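Local coordinates for alpha-/beta-galactoside alpha-2,3-sialyltransferase (Photobacterium phosphoreum, PDB 2ZWI), which probably transfers sialic acid from its CMP-activated form to galactose-bearing sugars in alpha-2,3 linkage, at residues 81-86 with 157-162; 107-112 with 166-171; 129-134 with 184-189; 173-178 with 195-200. One frame throughout, in Å; residues are numbered along the deposited sequence.

In the fold
All four contacts lie in the half of the molecule that carries the seven-stranded parallel sheet. From the N terminus, residues 81-86, 107-112 and 129-134 come first, and each meets a partner later in the chain. Contact 1 closes at 157-162, contact 2 at 166-171 and contact 3 at 184-189. These three loops cross one another. Contact 4 opens at 173-178, within the loop of contact 3, and closes after it at 195-200, so it crosses contact 3 but follows contacts 1 and 2. Contact 2 pairs two sheet strands. Contact 1 ties the end of helix 156-159 to the turn after strand 74-82, contact 3 joins helices 128-147 and 185-191, and contact 4 fastens the strand 195-197 region to a loop.

Contact 1 of 4, residues 81-86 with 157-162; sequences GNTLWA and ENIYGF
Thr83 O takes the turn hydrogen bond from Ala86 N, and Ile159 packs against the same oxygen. The turn is of type I, with Ala86 N and Thr83 O 3.0 Å apart. Ile159 CB lies 3.5 Å from Thr83 O. In Ile159, chi1 is 69°, which sets CG1 between the backbone N and the carbonyl carbon. CG2 is then directed to Ala86 CB, at 4.2 Å, while Ile159 CD1 meets Thr83 CG2 at 4.0 Å. That methyl of Thr83 also lies over one face of the Tyr160 ring, offset toward its rim, in a CH-pi contact; Thr83 CG2 is 3.9 Å from Tyr160 CE1. The two side chains cross at about a right angle. The hydroxyl of Tyr160 is bonded to Asp111, which fixes the far end of the ring. Ala86 CB rests obliquely against Phe162 CE2 at 3.9 Å. No hydrogen bond joins the two segments, so the fit is made by methyls and rings. Just before the turn, Asn82 OD1 accepts from Trp85 N at 3.1 Å, an Asx motif. The arrangement is that of a strand-to-helix turn at the C-terminal end of a parallel strand, covered by the last turn of helix 156-159 and the loop that follows, as in the Rossmann-like domains of GT-B glycosyltransferases.

Contact 2 of 4, residues 107-112 with 166-171; sequences LNFYDD and YPTTYH
Strands 107-110 and 168-171 run side by side as neighbours in a parallel beta sheet, part of the Rossmann-like N-terminal half of a GT-B fold. Leu107, Asn108, Phe109 and Tyr110 pair in register with Thr168, Thr169, Tyr170 and His171. The ladder alternates between the strands; for example, Thr169 N gives to Leu107 O at 2.8 Å and His171 N to Phe109 O at 2.7 Å. Packing is close along the paired strands, and His171 is the most covered residue. The Tyr110 and His171 rings form an offset stack, with centroids 4.1 Å apart and planes at 13°. Tyr110 CZ sits over the centre of the imidazole, and Thr169 CG2 lies over the opposite face, near its rim. Asn108 ND2 comes to the imidazole edge and makes a weak hydrogen bond to His171 NE2. On the other face of the sheet, Phe109 and Tyr170 lie alongside each other. Their rings are nearly parallel but slid apart, so they barely overlap. Thr168 CG2 touches the edge of the Phe109 ring, 3.8 Å from Phe109 CD2. Leu107 is buried on this face and packs through CD1 on Tyr166 CB and Thr168 OG1. The loose side is small. Pro167 is exposed and serves mainly through its carbonyl oxygen, which accepts from Leu107 N. Thr169 is partly exposed, and a water donates to Leu107 O at 3.3 Å but bonds only weakly to Thr169 OG1. Beyond the paired residues, Asp111 N meets His171 O at 3.2 Å.

Contact 3 of 4, residues 129-134 with 184-189; sequences SEQEYK and LTSLKR
Gln131 and Ser186 face each other between helix 129-134 and helix 185-189, whose segment axes approach to 9.4 Å at an angle of 30°. Gln131 CB and its terminal OE1 both touch the serine side chain, and Gln131 OE1 is 3.7 Å from Ser186 CB. With chi1 at -70°, Gln131 CG stands beside its own backbone N, and the chain then runs extended. This carries the amide along to the start of the second helix. A water there donates to Gln131 OE1 at 2.6 Å and accepts from Ser186 N at 2.9 Å. It satisfies an amide of the first helical turn. The other end of the glutamine amide is also used: NE2 is bonded to Leu126 O and Pro183 O, which fixes the rotation of the group. Glu132 has the same first torsion and is likewise extended. Its CG methylene packs on the serine hydroxyl, with Glu132 CG 3.5 Å from Ser186 OG. Arg189 reaches back from one turn further on and is bent at chi3. That bend lays one face of its guanidinium over Thr185 O. The salt bridge it makes with Glu132 is long, 4.0 Å from Arg189 NH2 to Glu132 OE2. The carboxylate and guanidinium planes are 83° apart, so the groups do not lie in one plane. A second water lies between these charges, but its distances to both are too short to be trusted. Helices 128-147 and 185-191 thus pack partly through water, beside helix 114-125, in the half with the seven-stranded sheet, away from the CMP and zinc sites.

Contact 4 of 4, residues 173-178 with 195-200; sequences LRADIF and IKQMKW. With GOL (glycerol), chain H.
The backbones come close at two points, Leu173 beside Met198 and Ala175 beside Gln197, where the 3-10 turn 175-178 starts next to strand 195-197. The side chain of Gln197 does the joining. Its CG is anti to the backbone N (chi1 170°), and a bend at chi2 (58°) turns the amide onto the loop. Gln197 OE1 accepts from Ala175 N at 2.9 Å. On the other side Gln197 NE2 gives a nearly straight bond to Leu173 O at 3.0 Å, from above the carbonyl plane, and a second to Met198 O at 2.9 Å. Three bonds therefore hold the amide and settle which end is oxygen. Apolar contacts flank it. Ala175 CB presses on Ile195 CG2 at 3.4 Å, a tight fit, and Leu173 CD1 touches Met198 SD at 3.5 Å. Arg174 grips Asp176 side-on with NE and NH2, one to each carboxylate oxygen. A glycerol, probably from the crystallisation liquor, sits at the edge of the Trp200 ring. Its O3 accepts from Trp200 NE1 at 2.9 Å and gives to Leu173 O at 2.8 Å. Trp200 also packs on Glu306, a residue that binds CMP. The chemistry implies that one neutral amide, bonded to main-chain groups of both segments, sets the loop against the edge strand.

Contact 1 of 4, residues 81-86 with 157-162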
# COMPACT_ATOMS: atom_id res chain seq x y z
N GLY A 81 1.96 9.97 -5.65
CA GLY A 81 2.70 9.79 -4.41
C GLY A 81 2.09 8.83 -3.40
O GLY A 81 1.16 8.09 -3.71
N ASN A 82 2.64 8.88 -2.19
CA ASN A 82 2.29 8.01 -1.08
C ASN A 82 1.56 8.88 -0.06
O ASN A 82 2.12 9.87 0.41
CB ASN A 82 3.60 7.42 -0.53
CG ASN A 82 3.41 6.61 0.74
OD1 ASN A 82 2.74 7.04 1.67
ND2 ASN A 82 4.04 5.43 0.78
N THR A 83 0.32 8.54 0.27
CA THR A 83 -0.52 9.36 1.16
C THR A 83 0.15 9.64 2.53
O THR A 83 0.25 10.79 2.93
CB THR A 83 -1.92 8.74 1.33
OG1 THR A 83 -2.45 8.42 0.04
CG2 THR A 83 -2.86 9.71 2.02
N LEU A 84 0.61 8.60 3.23
CA LEU A 84 1.30 8.80 4.50
C LEU A 84 2.48 9.78 4.34
O LEU A 84 2.71 10.63 5.19
CB LEU A 84 1.81 7.46 5.06
CG LEU A 84 2.41 7.47 6.48
CD1 LEU A 84 1.36 7.89 7.51
CD2 LEU A 84 2.97 6.09 6.78
N TRP A 85 3.20 9.64 3.24
CA TRP A 85 4.37 10.45 2.94
C TRP A 85 4.03 11.60 1.99
O TRP A 85 4.82 11.96 1.11
CB TRP A 85 5.46 9.55 2.36
CG TRP A 85 5.97 8.58 3.38
CD1 TRP A 85 5.79 7.23 3.40
CD2 TRP A 85 6.72 8.90 4.56
NE1 TRP A 85 6.39 6.68 4.51
CE2 TRP A 85 6.97 7.69 5.24
CE3 TRP A 85 7.21 10.10 5.10
CZ2 TRP A 85 7.69 7.64 6.43
CZ3 TRP A 85 7.93 10.05 6.29
CH2 TRP A 85 8.16 8.83 6.94
N ALA A 86 2.85 12.19 2.18
CA ALA A 86 2.44 13.35 1.39
C ALA A 86 3.48 14.47 1.45
O ALA A 86 3.53 15.31 0.55
CB ALA A 86 1.08 13.87 1.87
N GLU A 157 -6.28 14.68 8.71
CA GLU A 157 -6.92 15.84 8.09
C GLU A 157 -6.04 16.51 7.01
O GLU A 157 -6.56 17.08 6.04
CB GLU A 157 -7.39 16.84 9.16
CG GLU A 157 -6.28 17.51 10.00
CD GLU A 157 -5.89 16.75 11.26
OE1 GLU A 157 -6.16 15.53 11.38
OE2 GLU A 157 -5.30 17.38 12.15
N ASN A 158 -4.72 16.43 7.18
CA ASN A 158 -3.76 17.02 6.24
C ASN A 158 -3.51 16.15 5.03
O ASN A 158 -3.66 16.62 3.89
CB ASN A 158 -2.43 17.33 6.94
CG ASN A 158 -2.52 18.54 7.86
OD1 ASN A 158 -3.52 19.24 7.87
ND2 ASN A 158 -1.46 18.79 8.62
N ILE A 159 -3.13 14.90 5.26
CA ILE A 159 -2.82 13.98 4.16
C ILE A 159 -4.04 13.70 3.28
O ILE A 159 -3.89 13.56 2.08
CB ILE A 159 -2.11 12.69 4.64
CG1 ILE A 159 -3.04 11.78 5.46
CG2 ILE A 159 -0.86 13.05 5.45
CD1 ILE A 159 -2.39 10.48 5.93
N TYR A 160 -5.24 13.66 3.87
CA TYR A 160 -6.47 13.54 3.08
C TYR A 160 -7.13 14.89 2.72
O TYR A 160 -8.30 14.93 2.31
CB TYR A 160 -7.47 12.58 3.74
CG TYR A 160 -7.07 11.11 3.66
CD1 TYR A 160 -7.08 10.43 2.44
CD2 TYR A 160 -6.69 10.41 4.80
CE1 TYR A 160 -6.71 9.08 2.35
CE2 TYR A 160 -6.34 9.05 4.73
CZ TYR A 160 -6.35 8.40 3.50
OH TYR A 160 -5.99 7.07 3.42
N GLY A 161 -6.38 15.99 2.84
CA GLY A 161 -6.97 17.32 2.70
C GLY A 161 -6.56 18.13 1.49
O GLY A 161 -6.89 19.31 1.40
N PHE A 162 -5.85 17.49 0.55
CA PHE A 162 -5.28 18.20 -0.61
C PHE A 162 -6.29 18.58 -1.70
O PHE A 162 -6.04 19.51 -2.47
CB PHE A 162 -4.14 17.39 -1.26
CG PHE A 162 -2.84 17.44 -0.52
CD1 PHE A 162 -1.77 18.18 -1.02
CD2 PHE A 162 -2.66 16.73 0.68
CE1 PHE A 162 -0.55 18.24 -0.34
CE2 PHE A 162 -1.44 16.77 1.36
CZ PHE A 162 -0.38 17.52 0.86

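Contact 2 of 4, residues 107-112 with 166-171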
# COMPACT_ATOMS: atom_id res chain seq x y z
N LEU A 107 -3.04 15.79 -8.56
CA LEU A 107 -2.46 14.88 -7.56
C LEU A 107 -3.16 13.53 -7.53
O LEU A 107 -4.39 13.47 -7.58
CB LEU A 107 -2.52 15.49 -6.16
CG LEU A 107 -1.94 16.90 -5.96
CD1 LEU A 107 -2.24 17.41 -4.57
CD2 LEU A 107 -0.43 16.93 -6.23
N ASN A 108 -2.37 12.47 -7.45
CA ASN A 108 -2.86 11.13 -7.15
C ASN A 108 -2.10 10.59 -5.94
O ASN A 108 -0.88 10.37 -6.02
CB ASN A 108 -2.64 10.19 -8.36
CG ASN A 108 -3.45 10.61 -9.58
OD1 ASN A 108 -2.89 11.06 -10.59
ND2 ASN A 108 -4.76 10.48 -9.49
N PHE A 109 -2.82 10.39 -4.83
CA PHE A 109 -2.24 9.80 -3.62
C PHE A 109 -2.66 8.32 -3.46
O PHE A 109 -3.84 7.99 -3.55
CB PHE A 109 -2.67 10.56 -2.36
CG PHE A 109 -2.04 11.92 -2.20
CD1 PHE A 109 -0.76 12.05 -1.64
CD2 PHE A 109 -2.72 13.07 -2.59
CE1 PHE A 109 -0.16 13.32 -1.49
CE2 PHE A 109 -2.15 14.34 -2.42
CZ PHE A 109 -0.86 14.46 -1.87
N TYR A 110 -1.69 7.45 -3.24
CA TYR A 110 -1.92 6.03 -3.01
C TYR A 110 -1.60 5.68 -1.56
O TYR A 110 -0.50 6.00 -1.10
CB TYR A 110 -1.03 5.21 -3.94
CG TYR A 110 -1.37 5.37 -5.40
CD1 TYR A 110 -0.90 6.46 -6.14
CD2 TYR A 110 -2.16 4.43 -6.04
CE1 TYR A 110 -1.23 6.61 -7.48
CE2 TYR A 110 -2.49 4.57 -7.40
CZ TYR A 110 -2.03 5.66 -8.09
OH TYR A 110 -2.36 5.76 -9.40
N ASP A 111 -2.54 5.04 -0.86
CA ASP A 111 -2.31 4.63 0.54
C ASP A 111 -1.01 3.84 0.68
O ASP A 111 -0.67 3.07 -0.20
CB ASP A 111 -3.45 3.73 1.04
CG ASP A 111 -4.74 4.49 1.29
OD1 ASP A 111 -4.73 5.75 1.35
OD2 ASP A 111 -5.79 3.81 1.43
N ASP A 112 -0.32 4.03 1.80
CA ASP A 112 0.95 3.34 2.13
C ASP A 112 0.70 1.90 2.61
O ASP A 112 1.48 1.00 2.30
CB ASP A 112 1.68 4.17 3.19
CG ASP A 112 2.97 3.54 3.69
OD1 ASP A 112 4.05 3.93 3.20
OD2 ASP A 112 2.91 2.69 4.60
N TYR A 166 -5.95 21.38 -4.83
CA TYR A 166 -5.63 20.93 -6.17
C TYR A 166 -6.60 19.82 -6.60
O TYR A 166 -7.15 19.13 -5.73
CB TYR A 166 -4.19 20.39 -6.24
CG TYR A 166 -3.13 21.40 -5.83
CD1 TYR A 166 -2.72 21.50 -4.51
CD2 TYR A 166 -2.56 22.25 -6.78
CE1 TYR A 166 -1.75 22.44 -4.12
CE2 TYR A 166 -1.60 23.20 -6.41
CZ TYR A 166 -1.20 23.28 -5.08
OH TYR A 166 -0.25 24.20 -4.70
N PRO A 167 -6.80 19.65 -7.92
CA PRO A 167 -7.47 18.43 -8.39
C PRO A 167 -6.69 17.22 -7.86
O PRO A 167 -5.50 17.06 -8.16
CB PRO A 167 -7.36 18.52 -9.91
CG PRO A 167 -7.24 20.00 -10.19
CD PRO A 167 -6.43 20.55 -9.03
N THR A 168 -7.37 16.42 -7.03
CA THR A 168 -6.73 15.32 -6.29
C THR A 168 -7.60 14.07 -6.34
O THR A 168 -8.83 14.13 -6.15
CB THR A 168 -6.52 15.69 -4.80
OG1 THR A 168 -5.71 16.86 -4.70
CG2 THR A 168 -5.85 14.58 -4.04
N THR A 169 -6.96 12.94 -6.59
CA THR A 169 -7.60 11.64 -6.38
C THR A 169 -6.87 10.84 -5.29
O THR A 169 -5.64 10.79 -5.27
CB THR A 169 -7.70 10.83 -7.69
OG1 THR A 169 -8.56 11.53 -8.61
CG2 THR A 169 -8.27 9.44 -7.45
N TYR A 170 -7.64 10.27 -4.37
CA TYR A 170 -7.10 9.37 -3.33
C TYR A 170 -7.42 7.94 -3.71
O TYR A 170 -8.58 7.52 -3.70
CB TYR A 170 -7.67 9.70 -1.95
CG TYR A 170 -7.11 10.98 -1.40
CD1 TYR A 170 -5.82 10.99 -0.84
CD2 TYR A 170 -7.82 12.16 -1.46
CE1 TYR A 170 -5.28 12.14 -0.36
CE2 TYR A 170 -7.27 13.35 -0.96
CZ TYR A 170 -5.99 13.32 -0.41
OH TYR A 170 -5.41 14.45 0.09
N HIS A 171 -6.38 7.21 -4.08
CA HIS A 171 -6.53 5.80 -4.38
C HIS A 171 -6.39 5.04 -3.07
O HIS A 171 -5.32 5.04 -2.44
CB HIS A 171 -5.47 5.38 -5.38
CG HIS A 171 -5.48 6.18 -6.64
ND1 HIS A 171 -5.92 5.68 -7.84
CD2 HIS A 171 -5.09 7.46 -6.89
CE1 HIS A 171 -5.80 6.60 -8.78
NE2 HIS A 171 -5.29 7.69 -8.23
O HOH W 1 -6.58 13.94 -9.96
O HOH W 2 -5.13 7.55 -0.62

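Contact 3 of 4, residues 129-134 with 184-189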
# COMPACT_ATOMS: atom_id res chain seq x y z
N SER A 129 -17.33 17.45 16.48
CA SER A 129 -16.91 18.84 16.45
C SER A 129 -15.38 18.99 16.38
O SER A 129 -14.88 19.93 15.78
CB SER A 129 -17.45 19.58 17.67
OG SER A 129 -16.80 19.10 18.83
N GLU A 130 -14.65 18.08 17.02
CA GLU A 130 -13.18 18.12 17.00
C GLU A 130 -12.64 17.68 15.64
O GLU A 130 -11.67 18.27 15.14
CB GLU A 130 -12.57 17.28 18.13
CG GLU A 130 -11.05 17.45 18.26
CD GLU A 130 -10.44 16.79 19.49
OE1 GLU A 130 -9.24 17.05 19.77
OE2 GLU A 130 -11.15 16.02 20.18
N GLN A 131 -13.26 16.67 15.05
CA GLN A 131 -12.99 16.28 13.66
C GLN A 131 -13.16 17.46 12.70
O GLN A 131 -12.25 17.76 11.91
CB GLN A 131 -13.93 15.15 13.23
CG GLN A 131 -13.66 13.82 13.90
CD GLN A 131 -14.50 12.71 13.30
OE1 GLN A 131 -14.77 12.70 12.10
NE2 GLN A 131 -14.90 11.75 14.12
N GLU A 132 -14.32 18.11 12.76
CA GLU A 132 -14.59 19.27 11.91
C GLU A 132 -13.58 20.39 12.12
O GLU A 132 -13.18 21.06 11.17
CB GLU A 132 -15.98 19.82 12.17
CG GLU A 132 -17.10 18.93 11.69
CD GLU A 132 -18.44 19.50 12.03
OE1 GLU A 132 -18.51 20.73 12.33
OE2 GLU A 132 -19.43 18.75 12.02
N TYR A 133 -13.18 20.59 13.38
CA TYR A 133 -12.20 21.63 13.70
C TYR A 133 -10.84 21.33 13.08
O TYR A 133 -10.26 22.20 12.42
CB TYR A 133 -12.08 21.84 15.21
CG TYR A 133 -11.06 22.91 15.57
CD1 TYR A 133 -11.26 24.24 15.20
CD2 TYR A 133 -9.88 22.58 16.25
CE1 TYR A 133 -10.33 25.23 15.50
CE2 TYR A 133 -8.93 23.58 16.57
CZ TYR A 133 -9.17 24.90 16.19
OH TYR A 133 -8.27 25.89 16.48
N LYS A 134 -10.34 20.11 13.28
CA LYS A 134 -9.06 19.70 12.69
C LYS A 134 -9.08 19.84 11.16
O LYS A 134 -8.11 20.31 10.55
CB LYS A 134 -8.72 18.26 13.10
CG LYS A 134 -8.35 18.11 14.57
CD LYS A 134 -7.84 16.69 14.85
CE LYS A 134 -7.14 16.57 16.22
NZ LYS A 134 -5.97 17.49 16.34
N LEU A 184 -17.04 8.89 10.35
CA LEU A 184 -16.10 9.62 9.52
C LEU A 184 -16.78 10.57 8.52
O LEU A 184 -16.17 11.00 7.53
CB LEU A 184 -15.16 8.65 8.80
CG LEU A 184 -14.07 7.96 9.63
CD1 LEU A 184 -13.41 6.84 8.83
CD2 LEU A 184 -13.03 8.95 10.14
N THR A 185 -18.04 10.91 8.81
CA THR A 185 -18.83 11.82 7.98
C THR A 185 -18.08 13.11 7.67
O THR A 185 -18.05 13.56 6.53
CB THR A 185 -20.22 12.13 8.64
OG1 THR A 185 -20.94 10.92 8.81
CG2 THR A 185 -21.06 13.06 7.76
N SER A 186 -17.44 13.69 8.69
CA SER A 186 -16.69 14.94 8.54
C SER A 186 -15.63 14.89 7.43
O SER A 186 -15.52 15.82 6.64
CB SER A 186 -16.03 15.31 9.86
OG SER A 186 -17.03 15.55 10.85
N LEU A 187 -14.87 13.80 7.39
CA LEU A 187 -13.82 13.60 6.37
C LEU A 187 -14.40 13.21 5.02
O LEU A 187 -13.90 13.66 3.97
CB LEU A 187 -12.79 12.57 6.84
CG LEU A 187 -11.57 12.31 5.95
CD1 LEU A 187 -10.79 13.59 5.65
CD2 LEU A 187 -10.67 11.28 6.61
N LYS A 188 -15.43 12.36 5.05
CA LYS A 188 -16.12 11.92 3.83
C LYS A 188 -16.57 13.12 2.99
O LYS A 188 -16.38 13.15 1.77
CB LYS A 188 -17.30 11.00 4.18
CG LYS A 188 -18.17 10.52 3.00
CD LYS A 188 -17.38 9.71 1.97
CE LYS A 188 -18.32 9.01 0.99
NZ LYS A 188 -17.59 8.24 -0.05
N ARG A 189 -17.14 14.13 3.66
CA ARG A 189 -17.60 15.34 2.98
C ARG A 189 -16.50 16.04 2.21
O ARG A 189 -16.76 16.63 1.18
CB ARG A 189 -18.22 16.33 3.97
CG ARG A 189 -19.73 16.22 4.08
CD ARG A 189 -20.31 17.46 4.76
NE ARG A 189 -19.53 17.80 5.94
CZ ARG A 189 -19.81 17.39 7.17
NH1 ARG A 189 -20.89 16.63 7.40
NH2 ARG A 189 -19.03 17.75 8.18
O HOH W 3 -17.31 12.77 11.45
O HOH W 4 -19.49 16.83 10.39

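Contact 4 of 4, residues 173-178 with 195-200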
# COMPACT_ATOMS: atom_id res chain seq x y z
N LEU A 173 -6.82 1.76 -0.31
CA LEU A 173 -6.89 0.33 -0.03
C LEU A 173 -8.31 -0.12 0.17
O LEU A 173 -8.74 -1.13 -0.38
CB LEU A 173 -6.08 0.01 1.22
CG LEU A 173 -4.81 -0.83 1.16
CD1 LEU A 173 -4.33 -1.17 -0.25
CD2 LEU A 173 -3.72 -0.23 2.03
N ARG A 174 -9.06 0.64 0.97
CA ARG A 174 -10.44 0.31 1.26
C ARG A 174 -11.24 1.60 1.29
O ARG A 174 -11.44 2.19 2.35
CB ARG A 174 -10.56 -0.45 2.60
CG ARG A 174 -10.02 -1.89 2.60
CD ARG A 174 -10.87 -2.85 1.72
NE ARG A 174 -12.26 -2.94 2.18
CZ ARG A 174 -12.71 -3.86 3.02
NH1 ARG A 174 -11.91 -4.80 3.49
NH2 ARG A 174 -13.99 -3.85 3.38
N ALA A 175 -11.68 2.04 0.11
CA ALA A 175 -12.53 3.22 -0.03
C ALA A 175 -13.83 3.11 0.79
O ALA A 175 -14.41 4.12 1.17
CB ALA A 175 -12.84 3.47 -1.51
N ASP A 176 -14.27 1.88 1.05
CA ASP A 176 -15.49 1.62 1.82
C ASP A 176 -15.33 1.78 3.34
O ASP A 176 -16.26 1.48 4.10
CB ASP A 176 -16.05 0.22 1.48
CG ASP A 176 -15.05 -0.89 1.79
OD1 ASP A 176 -13.82 -0.64 1.72
OD2 ASP A 176 -15.49 -2.02 2.11
N ILE A 177 -14.16 2.25 3.77
CA ILE A 177 -13.97 2.66 5.17
C ILE A 177 -15.03 3.69 5.59
O ILE A 177 -15.48 3.70 6.74
CB ILE A 177 -12.52 3.19 5.44
CG1 ILE A 177 -12.25 3.37 6.95
CG2 ILE A 177 -12.24 4.49 4.66
CD1 ILE A 177 -12.27 2.07 7.77
N PHE A 178 -15.45 4.54 4.65
CA PHE A 178 -16.47 5.56 4.91
C PHE A 178 -17.89 5.01 4.95
O PHE A 178 -18.84 5.77 5.17
CB PHE A 178 -16.36 6.70 3.90
CG PHE A 178 -15.04 7.42 3.93
CD1 PHE A 178 -14.74 8.30 4.98
CD2 PHE A 178 -14.10 7.23 2.93
CE1 PHE A 178 -13.52 8.98 5.02
CE2 PHE A 178 -12.88 7.90 2.97
CZ PHE A 178 -12.58 8.77 4.02
N ILE A 195 -12.36 10.01 -4.25
CA ILE A 195 -11.90 8.68 -3.83
C ILE A 195 -12.05 7.65 -4.95
O ILE A 195 -13.09 7.60 -5.62
CB ILE A 195 -12.72 8.15 -2.61
CG1 ILE A 195 -12.67 9.13 -1.43
CG2 ILE A 195 -12.23 6.78 -2.17
CD1 ILE A 195 -11.29 9.32 -0.83
N LYS A 196 -11.00 6.86 -5.15
CA LYS A 196 -11.04 5.65 -5.98
C LYS A 196 -10.68 4.46 -5.11
O LYS A 196 -9.78 4.55 -4.28
CB LYS A 196 -10.03 5.73 -7.13
CG LYS A 196 -10.51 6.53 -8.33
CD LYS A 196 -9.50 6.55 -9.44
CE LYS A 196 -10.00 7.41 -10.58
NZ LYS A 196 -9.04 7.41 -11.70
N GLN A 197 -11.40 3.35 -5.31
CA GLN A 197 -11.04 2.05 -4.73
C GLN A 197 -9.88 1.47 -5.53
O GLN A 197 -9.96 1.35 -6.75
CB GLN A 197 -12.25 1.10 -4.76
CG GLN A 197 -11.93 -0.37 -4.41
CD GLN A 197 -11.30 -0.50 -3.04
OE1 GLN A 197 -11.80 0.05 -2.06
NE2 GLN A 197 -10.18 -1.20 -2.97
N MET A 198 -8.77 1.15 -4.85
CA MET A 198 -7.66 0.46 -5.51
C MET A 198 -8.16 -0.82 -6.16
O MET A 198 -8.87 -1.62 -5.52
CB MET A 198 -6.53 0.12 -4.54
CG MET A 198 -5.60 1.26 -4.25
SD MET A 198 -4.27 0.70 -3.17
CE MET A 198 -3.44 2.23 -2.78
N LYS A 199 -7.82 -1.00 -7.44
CA LYS A 199 -8.19 -2.20 -8.19
C LYS A 199 -7.02 -3.17 -8.33
O LYS A 199 -5.85 -2.76 -8.35
CB LYS A 199 -8.75 -1.83 -9.58
CG LYS A 199 -9.96 -0.90 -9.53
CD LYS A 199 -11.10 -1.45 -8.67
CE LYS A 199 -11.87 -2.55 -9.38
NZ LYS A 199 -13.22 -2.73 -8.78
N TRP A 200 -7.35 -4.45 -8.42
CA TRP A 200 -6.34 -5.51 -8.44
C TRP A 200 -6.57 -6.52 -9.57
O TRP A 200 -5.89 -7.56 -9.65
CB TRP A 200 -6.27 -6.20 -7.07
CG TRP A 200 -5.84 -5.27 -5.93
CD1 TRP A 200 -6.65 -4.66 -5.02
CD2 TRP A 200 -4.50 -4.85 -5.61
NE1 TRP A 200 -5.91 -3.89 -4.15
CE2 TRP A 200 -4.58 -3.99 -4.49
CE3 TRP A 200 -3.24 -5.14 -6.15
CZ2 TRP A 200 -3.46 -3.40 -3.91
CZ3 TRP A 200 -2.11 -4.54 -5.58
CH2 TRP A 200 -2.23 -3.69 -4.46
C1 GOL H . -10.33 -5.03 -1.11
O1 GOL H . -10.82 -6.29 -0.72
C2 GOL H . -8.86 -5.10 -1.51
O2 GOL H . -8.69 -6.14 -2.44
C3 GOL H . -8.51 -3.78 -2.19
O3 GOL H . -7.32 -3.21 -1.68